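Local structure of 4-alpha-glucanotransferase (Corynebacterium glutamicum, 5B68) at residues Y14-S19 with T481-D486; V36-A41 with L468-R473; G464-F469 with F485-L490. The protein is an amylomaltase, also called disproportionating enzyme, a bacterial member of the 4-alpha-glucanotransferase family that combines a beta-sandwich domain with a region of the TIM-barrel clan. One frame throughout, in Å; residues are numbered along the deposited sequence.

Interaction 1 (Y14-S19 with T481-D486); sequences YGVATS and TYIRFD
Backbone pairing between V16 and I483 makes this an edge contact of a beta sheet: the loop after helix 5-13 runs antiparallel to strand 481-484, an edge strand of a four-stranded antiparallel sheet. The two residues form a single bridge of the non-hydrogen-bonded kind, since the bonds lie beside them. At one end R484 N donates to G15 O at 2.9 Å. At the other, A17 N donates to Y482 O with an almost straight N-H...O angle of 176°. G15 leaves the preceding helix in a Schellman motif with positive phi, and it is the carbonyl of this residue that accepts from R484 N. T481 adds a third bond. With its hydroxyl trans to the main-chain N (chi1 -169°), OG1 gives its proton to A17 O at 2.7 Å, approaching from above the carbonyl plane. Its methyl CG2 meets V16 CG1 at 3.8 Å, while A17 CB lies 3.9 Å from Y482 CB. A water donating to both Y14 O and R484 O extends the pairing. The join is thus mostly a main-chain one, with a single threonine hydroxyl supplying a bond that depends on the side chain.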
# COMPACT_ATOMS: atom_id res chain seq x y z
N TYR A 14 26.23 4.09 -2.46
CA TYR A 14 24.99 4.10 -1.66
C TYR A 14 23.70 4.17 -2.43
O TYR A 14 22.65 4.22 -1.84
CB TYR A 14 25.10 5.23 -0.64
CG TYR A 14 26.04 4.88 0.48
CD1 TYR A 14 25.60 4.10 1.57
CD2 TYR A 14 27.39 5.28 0.45
CE1 TYR A 14 26.48 3.76 2.57
CE2 TYR A 14 28.25 4.97 1.47
CZ TYR A 14 27.79 4.21 2.52
OH TYR A 14 28.69 3.92 3.52
N GLY A 15 23.77 4.13 -3.76
CA GLY A 15 22.60 4.16 -4.58
C GLY A 15 21.84 5.48 -4.57
O GLY A 15 20.61 5.48 -4.78
N VAL A 16 22.55 6.59 -4.46
CA VAL A 16 21.93 7.88 -4.41
C VAL A 16 22.14 8.47 -5.77
O VAL A 16 23.28 8.57 -6.24
CB VAL A 16 22.54 8.77 -3.34
CG1 VAL A 16 21.85 10.14 -3.33
CG2 VAL A 16 22.44 8.09 -1.97
N ALA A 17 21.04 8.81 -6.43
CA ALA A 17 21.14 9.36 -7.82
C ALA A 17 21.77 10.75 -7.79
O ALA A 17 21.42 11.62 -6.96
CB ALA A 17 19.77 9.45 -8.48
N THR A 18 22.65 10.98 -8.76
CA THR A 18 23.31 12.32 -8.89
C THR A 18 22.66 13.24 -9.93
O THR A 18 23.04 14.41 -10.08
CB THR A 18 24.78 12.17 -9.25
OG1 THR A 18 24.91 11.52 -10.52
CG2 THR A 18 25.52 11.34 -8.17
N SER A 19 21.75 12.66 -10.71
CA SER A 19 20.88 13.47 -11.57
C SER A 19 19.62 12.68 -11.87
O SER A 19 19.59 11.49 -11.66
CB SER A 19 21.59 13.76 -12.90
OG SER A 19 21.97 12.54 -13.52
N THR A 481 16.18 13.81 -4.57
CA THR A 481 16.77 12.91 -5.51
C THR A 481 16.23 11.49 -5.28
O THR A 481 15.42 11.31 -4.38
CB THR A 481 18.29 12.94 -5.44
OG1 THR A 481 18.79 12.23 -6.56
CG2 THR A 481 18.87 12.38 -4.16
N TYR A 482 16.66 10.55 -6.11
CA TYR A 482 16.23 9.18 -6.02
C TYR A 482 17.21 8.37 -5.20
O TYR A 482 18.40 8.55 -5.31
CB TYR A 482 16.12 8.56 -7.41
CG TYR A 482 14.86 8.97 -8.10
CD1 TYR A 482 13.66 8.39 -7.76
CD2 TYR A 482 14.85 9.99 -9.04
CE1 TYR A 482 12.50 8.77 -8.36
CE2 TYR A 482 13.68 10.38 -9.64
CZ TYR A 482 12.51 9.77 -9.29
OH TYR A 482 11.34 10.13 -9.87
N ILE A 483 16.69 7.50 -4.36
CA ILE A 483 17.49 6.42 -3.75
C ILE A 483 17.00 5.12 -4.28
O ILE A 483 15.80 4.89 -4.37
CB ILE A 483 17.47 6.43 -2.22
CG1 ILE A 483 16.06 6.37 -1.66
CG2 ILE A 483 18.18 7.66 -1.70
CD1 ILE A 483 16.09 6.28 -0.12
N ARG A 484 17.94 4.27 -4.66
CA ARG A 484 17.70 2.94 -5.24
C ARG A 484 17.50 1.85 -4.18
O ARG A 484 18.20 1.86 -3.16
CB ARG A 484 18.91 2.62 -6.15
CG ARG A 484 19.02 1.22 -6.73
CD ARG A 484 19.88 1.11 -8.00
NE ARG A 484 21.22 1.72 -8.02
CZ ARG A 484 22.23 1.35 -7.26
NH1 ARG A 484 22.07 0.41 -6.36
NH2 ARG A 484 23.41 1.94 -7.41
N PHE A 485 16.59 0.89 -4.44
CA PHE A 485 16.40 -0.28 -3.59
C PHE A 485 16.72 -1.49 -4.39
O PHE A 485 16.79 -1.44 -5.63
CB PHE A 485 14.97 -0.35 -3.03
CG PHE A 485 14.69 0.75 -2.04
CD1 PHE A 485 15.00 0.56 -0.71
CD2 PHE A 485 14.16 1.97 -2.42
CE1 PHE A 485 14.80 1.58 0.19
CE2 PHE A 485 13.99 3.00 -1.49
CZ PHE A 485 14.33 2.79 -0.17
N ASP A 486 16.94 -2.60 -3.69
CA ASP A 486 17.12 -3.86 -4.36
C ASP A 486 15.76 -4.40 -4.79
O ASP A 486 15.07 -5.09 -3.99
CB ASP A 486 17.89 -4.83 -3.48
CG ASP A 486 18.12 -6.17 -4.15
OD1 ASP A 486 17.67 -6.49 -5.30
OD2 ASP A 486 18.89 -6.91 -3.52
O HOH W 1 20.54 2.45 -2.15

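Interaction 2 (V36-A41 with L468-R473); sequences VKILRA and LFVMPR
P472 receives two neighbouring side chains of helix 32-41, K37 on its ring tip and I38 beside its ring nitrogen, in a buried contact held by apolar touches. The lysine contributes its aliphatic part: K37 CB rests 3.8 Å from P472 CG, and K37 CD passes the same ring carbon at 4.1 Å as the extended chain crosses the proline at about a right angle. I38 works through its terminal methyl. Both of its side-chain torsions are near -60° (chi1 -63°, chi2 -55°), a double bend that carries CD1 across to the strand. There I38 CD1 lies 4.0 Å from P472 CD. The same I38 CD1 also meets V470 CG2 at 4.1 Å. V470 and P472 both direct their side chains at the helix, whereas M471 between them turns the other way, as expected along a beta strand.

The architecture is a helix packed across a sheet. The short axes of 36-41 and 468-472 run nearly perpendicular, at 98°, and approach to 8.2 Å. I38 reaches I483 on the adjoining strand as well, so one helix residue spans both strands of the hairpin.

Polar groups take their partners elsewhere, and no hydrogen bond joins the two segments. K37 NZ forms a salt bridge with D33, one turn earlier in the same helix.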
# COMPACT_ATOMS: atom_id res chain seq x y z
N VAL A 36 25.08 15.24 -0.00
CA VAL A 36 25.59 15.14 1.35
C VAL A 36 24.48 14.89 2.34
O VAL A 36 24.67 14.05 3.26
CB VAL A 36 26.44 16.42 1.69
CG1 VAL A 36 26.80 16.46 3.15
CG2 VAL A 36 27.69 16.48 0.83
N LYS A 37 23.36 15.60 2.24
CA LYS A 37 22.31 15.45 3.26
C LYS A 37 21.61 14.06 3.15
O LYS A 37 21.26 13.47 4.14
CB LYS A 37 21.25 16.54 3.14
CG LYS A 37 21.80 17.84 3.68
CD LYS A 37 20.91 19.02 3.33
CE LYS A 37 21.33 20.21 4.19
NZ LYS A 37 20.74 21.45 3.56
N ILE A 38 21.46 13.56 1.95
CA ILE A 38 20.86 12.23 1.77
C ILE A 38 21.87 11.17 2.22
O ILE A 38 21.49 10.27 2.93
CB ILE A 38 20.41 11.98 0.32
CG1 ILE A 38 19.31 12.99 -0.02
CG2 ILE A 38 19.87 10.53 0.16
CD1 ILE A 38 18.15 12.98 0.92
N LEU A 39 23.15 11.32 1.90
CA LEU A 39 24.17 10.38 2.44
C LEU A 39 24.18 10.35 3.97
O LEU A 39 24.22 9.29 4.57
CB LEU A 39 25.53 10.71 1.89
CG LEU A 39 25.64 10.33 0.41
CD1 LEU A 39 26.84 10.99 -0.26
CD2 LEU A 39 25.82 8.83 0.25
N ARG A 40 24.09 11.51 4.59
CA ARG A 40 24.02 11.59 6.05
C ARG A 40 22.75 10.98 6.62
O ARG A 40 22.82 10.22 7.63
CB ARG A 40 24.16 13.05 6.48
CG ARG A 40 25.58 13.61 6.37
CD ARG A 40 25.67 15.13 6.67
NE ARG A 40 25.03 15.47 7.93
CZ ARG A 40 25.43 15.07 9.15
NH1 ARG A 40 24.72 15.46 10.21
NH2 ARG A 40 26.49 14.29 9.35
N ALA A 41 21.61 11.17 5.91
CA ALA A 41 20.36 10.50 6.28
C ALA A 41 20.50 8.98 6.22
O ALA A 41 19.87 8.24 6.96
CB ALA A 41 19.24 11.01 5.38
N LEU A 468 12.88 5.41 -4.63
CA LEU A 468 11.97 6.43 -4.11
C LEU A 468 12.59 7.75 -4.36
O LEU A 468 13.78 7.91 -4.16
CB LEU A 468 11.75 6.27 -2.61
CG LEU A 468 10.82 5.08 -2.24
CD1 LEU A 468 10.86 4.86 -0.73
CD2 LEU A 468 9.41 5.24 -2.73
N PHE A 469 11.77 8.73 -4.67
CA PHE A 469 12.18 10.13 -4.62
C PHE A 469 12.09 10.64 -3.22
O PHE A 469 11.03 10.57 -2.65
CB PHE A 469 11.32 10.96 -5.54
CG PHE A 469 11.84 12.33 -5.75
CD1 PHE A 469 12.91 12.56 -6.62
CD2 PHE A 469 11.30 13.39 -5.06
CE1 PHE A 469 13.42 13.85 -6.78
CE2 PHE A 469 11.81 14.68 -5.21
CZ PHE A 469 12.85 14.92 -6.06
N VAL A 470 13.20 11.12 -2.69
CA VAL A 470 13.30 11.60 -1.32
C VAL A 470 13.96 12.97 -1.29
O VAL A 470 14.84 13.26 -2.11
CB VAL A 470 14.14 10.62 -0.42
CG1 VAL A 470 13.42 9.29 -0.30
CG2 VAL A 470 15.53 10.37 -0.96
N MET A 471 13.63 13.74 -0.25
CA MET A 471 14.23 15.03 -0.03
C MET A 471 14.66 15.11 1.41
O MET A 471 14.12 14.42 2.24
CB MET A 471 13.19 16.11 -0.35
CG MET A 471 12.01 16.07 0.62
SD MET A 471 10.49 16.68 -0.10
CE MET A 471 10.18 15.29 -1.20
N PRO A 472 15.71 15.90 1.71
CA PRO A 472 16.05 16.09 3.13
C PRO A 472 14.80 16.59 3.85
O PRO A 472 14.04 17.39 3.29
CB PRO A 472 17.13 17.16 3.09
CG PRO A 472 17.73 17.03 1.76
CD PRO A 472 16.65 16.64 0.82
N ARG A 473 14.58 16.11 5.05
CA ARG A 473 13.33 16.38 5.69
C ARG A 473 13.19 17.88 5.88
O ARG A 473 14.13 18.55 6.22
CB ARG A 473 13.25 15.64 7.02
CG ARG A 473 11.86 15.59 7.61
CD ARG A 473 11.71 14.47 8.60
NE ARG A 473 11.43 13.20 7.97
CZ ARG A 473 10.24 12.86 7.49
NH1 ARG A 473 9.23 13.69 7.57
NH2 ARG A 473 10.08 11.68 6.93

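Interaction 3 (G464-F469 with F485-L490); sequences GLFRLF and FDHNAL
H487 sets its ring between the backbone N and the carbonyl carbon (chi1 57°), and F466 holds its own CG trans to the carbonyl carbon (chi1 -60°); together these torsions bring the two side chains into an oblique crossing, with the histidine's methylene against the CD2 and CE2 side of the phenylalanine ring. The closest touch is made there, with H487 CB only 3.3 Å from F466 CD2. The rings are near parallel, 15° between planes, but slid so far apart, with centroids 5.3 Å from one another, that they hardly overlap.

F485 N donates to F466 O over 2.9 Å in a nearly straight bond. The F485 ring packs with CE2 3.7 Å from L468 CD1, and its edge lies near R467 CA.

L465 meets the first turn of the helix. Its CD2 touches L490 CB at 4.0 Å, and L465 O, a buried carbonyl with no hydrogen-bond partner in the model, receives a CA-H...O contact from H487 CA at 3.3 Å. That turn begins at D486, the N-cap, whose OD1 accepts a weak bond from A489 N.

The F485-F466 bond follows T481-V470 and I483-L468, so it prolongs the hairpin of strands 467-472 and 481-484 right up to helix 487-500. F466 also packs on V517 and L521 of helix 515-523, H487 meets the ring of W516 in that helix, and L465 reaches V491 and L494 farther along helix 487-500.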
# COMPACT_ATOMS: atom_id res chain seq x y z
N GLY A 464 8.23 2.44 -6.04
CA GLY A 464 8.90 2.38 -4.75
C GLY A 464 9.52 1.06 -4.40
O GLY A 464 10.30 0.99 -3.43
N LEU A 465 9.20 0.01 -5.13
CA LEU A 465 9.91 -1.26 -4.96
C LEU A 465 11.29 -1.16 -5.63
O LEU A 465 12.15 -2.04 -5.42
CB LEU A 465 9.10 -2.38 -5.55
CG LEU A 465 7.68 -2.62 -4.96
CD1 LEU A 465 6.99 -3.68 -5.80
CD2 LEU A 465 7.70 -3.08 -3.55
N PHE A 466 11.48 -0.15 -6.51
CA PHE A 466 12.69 0.07 -7.26
C PHE A 466 13.51 1.23 -6.72
O PHE A 466 14.72 1.14 -6.62
CB PHE A 466 12.37 0.26 -8.76
CG PHE A 466 11.66 -0.93 -9.38
CD1 PHE A 466 10.30 -1.10 -9.20
CD2 PHE A 466 12.37 -1.88 -10.10
CE1 PHE A 466 9.65 -2.18 -9.76
CE2 PHE A 466 11.73 -2.96 -10.63
CZ PHE A 466 10.34 -3.13 -10.44
N ARG A 467 12.85 2.36 -6.51
CA ARG A 467 13.50 3.56 -6.09
C ARG A 467 12.45 4.48 -5.47
O ARG A 467 11.24 4.37 -5.77
CB ARG A 467 14.18 4.22 -7.32
CG ARG A 467 13.16 4.74 -8.33
CD ARG A 467 13.83 5.16 -9.62
NE ARG A 467 14.28 4.03 -10.43
CZ ARG A 467 13.94 3.85 -11.71
NH1 ARG A 467 14.38 2.80 -12.34
NH2 ARG A 467 13.13 4.69 -12.33
N LEU A 468 12.88 5.41 -4.63
CA LEU A 468 11.97 6.43 -4.11
C LEU A 468 12.59 7.75 -4.36
O LEU A 468 13.78 7.91 -4.16
CB LEU A 468 11.75 6.27 -2.61
CG LEU A 468 10.82 5.08 -2.24
CD1 LEU A 468 10.86 4.86 -0.73
CD2 LEU A 468 9.41 5.24 -2.73
N PHE A 469 11.77 8.73 -4.67
CA PHE A 469 12.18 10.13 -4.62
C PHE A 469 12.09 10.64 -3.22
O PHE A 469 11.03 10.57 -2.65
CB PHE A 469 11.32 10.96 -5.54
CG PHE A 469 11.84 12.33 -5.75
CD1 PHE A 469 12.91 12.56 -6.62
CD2 PHE A 469 11.30 13.39 -5.06
CE1 PHE A 469 13.42 13.85 -6.78
CE2 PHE A 469 11.81 14.68 -5.21
CZ PHE A 469 12.85 14.92 -6.06
N PHE A 485 16.59 0.89 -4.44
CA PHE A 485 16.40 -0.28 -3.59
C PHE A 485 16.72 -1.49 -4.39
O PHE A 485 16.79 -1.44 -5.63
CB PHE A 485 14.97 -0.35 -3.03
CG PHE A 485 14.69 0.75 -2.04
CD1 PHE A 485 15.00 0.56 -0.71
CD2 PHE A 485 14.16 1.97 -2.42
CE1 PHE A 485 14.80 1.58 0.19
CE2 PHE A 485 13.99 3.00 -1.49
CZ PHE A 485 14.33 2.79 -0.17
N ASP A 486 16.94 -2.60 -3.69
CA ASP A 486 17.12 -3.86 -4.36
C ASP A 486 15.76 -4.40 -4.79
O ASP A 486 15.07 -5.09 -3.99
CB ASP A 486 17.89 -4.83 -3.48
CG ASP A 486 18.12 -6.17 -4.15
OD1 ASP A 486 17.67 -6.49 -5.30
OD2 ASP A 486 18.89 -6.91 -3.52
N HIS A 487 15.39 -4.12 -6.05
CA HIS A 487 14.06 -4.54 -6.54
C HIS A 487 13.89 -6.07 -6.55
O HIS A 487 12.77 -6.61 -6.38
CB HIS A 487 13.73 -3.93 -7.92
CG HIS A 487 14.76 -4.28 -8.93
ND1 HIS A 487 14.70 -5.43 -9.68
CD2 HIS A 487 15.96 -3.73 -9.18
CE1 HIS A 487 15.79 -5.55 -10.39
NE2 HIS A 487 16.58 -4.54 -10.10
N ASN A 488 14.97 -6.80 -6.75
CA ASN A 488 14.90 -8.24 -6.70
C ASN A 488 14.42 -8.73 -5.32
O ASN A 488 13.60 -9.67 -5.24
CB ASN A 488 16.15 -8.92 -7.08
CG ASN A 488 16.42 -8.85 -8.58
OD1 ASN A 488 15.54 -9.01 -9.41
ND2 ASN A 488 17.63 -8.59 -8.89
N ALA A 489 14.90 -8.07 -4.30
CA ALA A 489 14.38 -8.30 -2.96
C ALA A 489 12.97 -7.78 -2.71
O ALA A 489 12.11 -8.57 -2.30
CB ALA A 489 15.37 -7.79 -1.92
N LEU A 490 12.68 -6.51 -2.97
CA LEU A 490 11.36 -5.96 -2.64
C LEU A 490 10.25 -6.59 -3.50
O LEU A 490 9.21 -7.01 -2.99
CB LEU A 490 11.37 -4.44 -2.78
CG LEU A 490 12.17 -3.70 -1.67
CD1 LEU A 490 12.03 -2.21 -1.77
CD2 LEU A 490 11.71 -4.12 -0.29

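From the N terminus, the chain passes first through 14-19 and then through 36-41, and both wait more than four hundred residues for their partners. Interaction 2 closes the inner long loop at 468-473, and interaction 1 closes the outer one at 481-486, so interaction 2 lies within interaction 1. Interaction 3 is local, with 15 residues between its segments: it begins on the strand where interaction 2 ends, sharing L468 and F469, and finishes on the stretch where interaction 1 ends, sharing F485 and D486. The hairpin of strands 467-472 and 481-484 is thereby joined to loop 14-19 by interaction 1, to helix 32-41 by interaction 2 and to helix 487-500 by interaction 3.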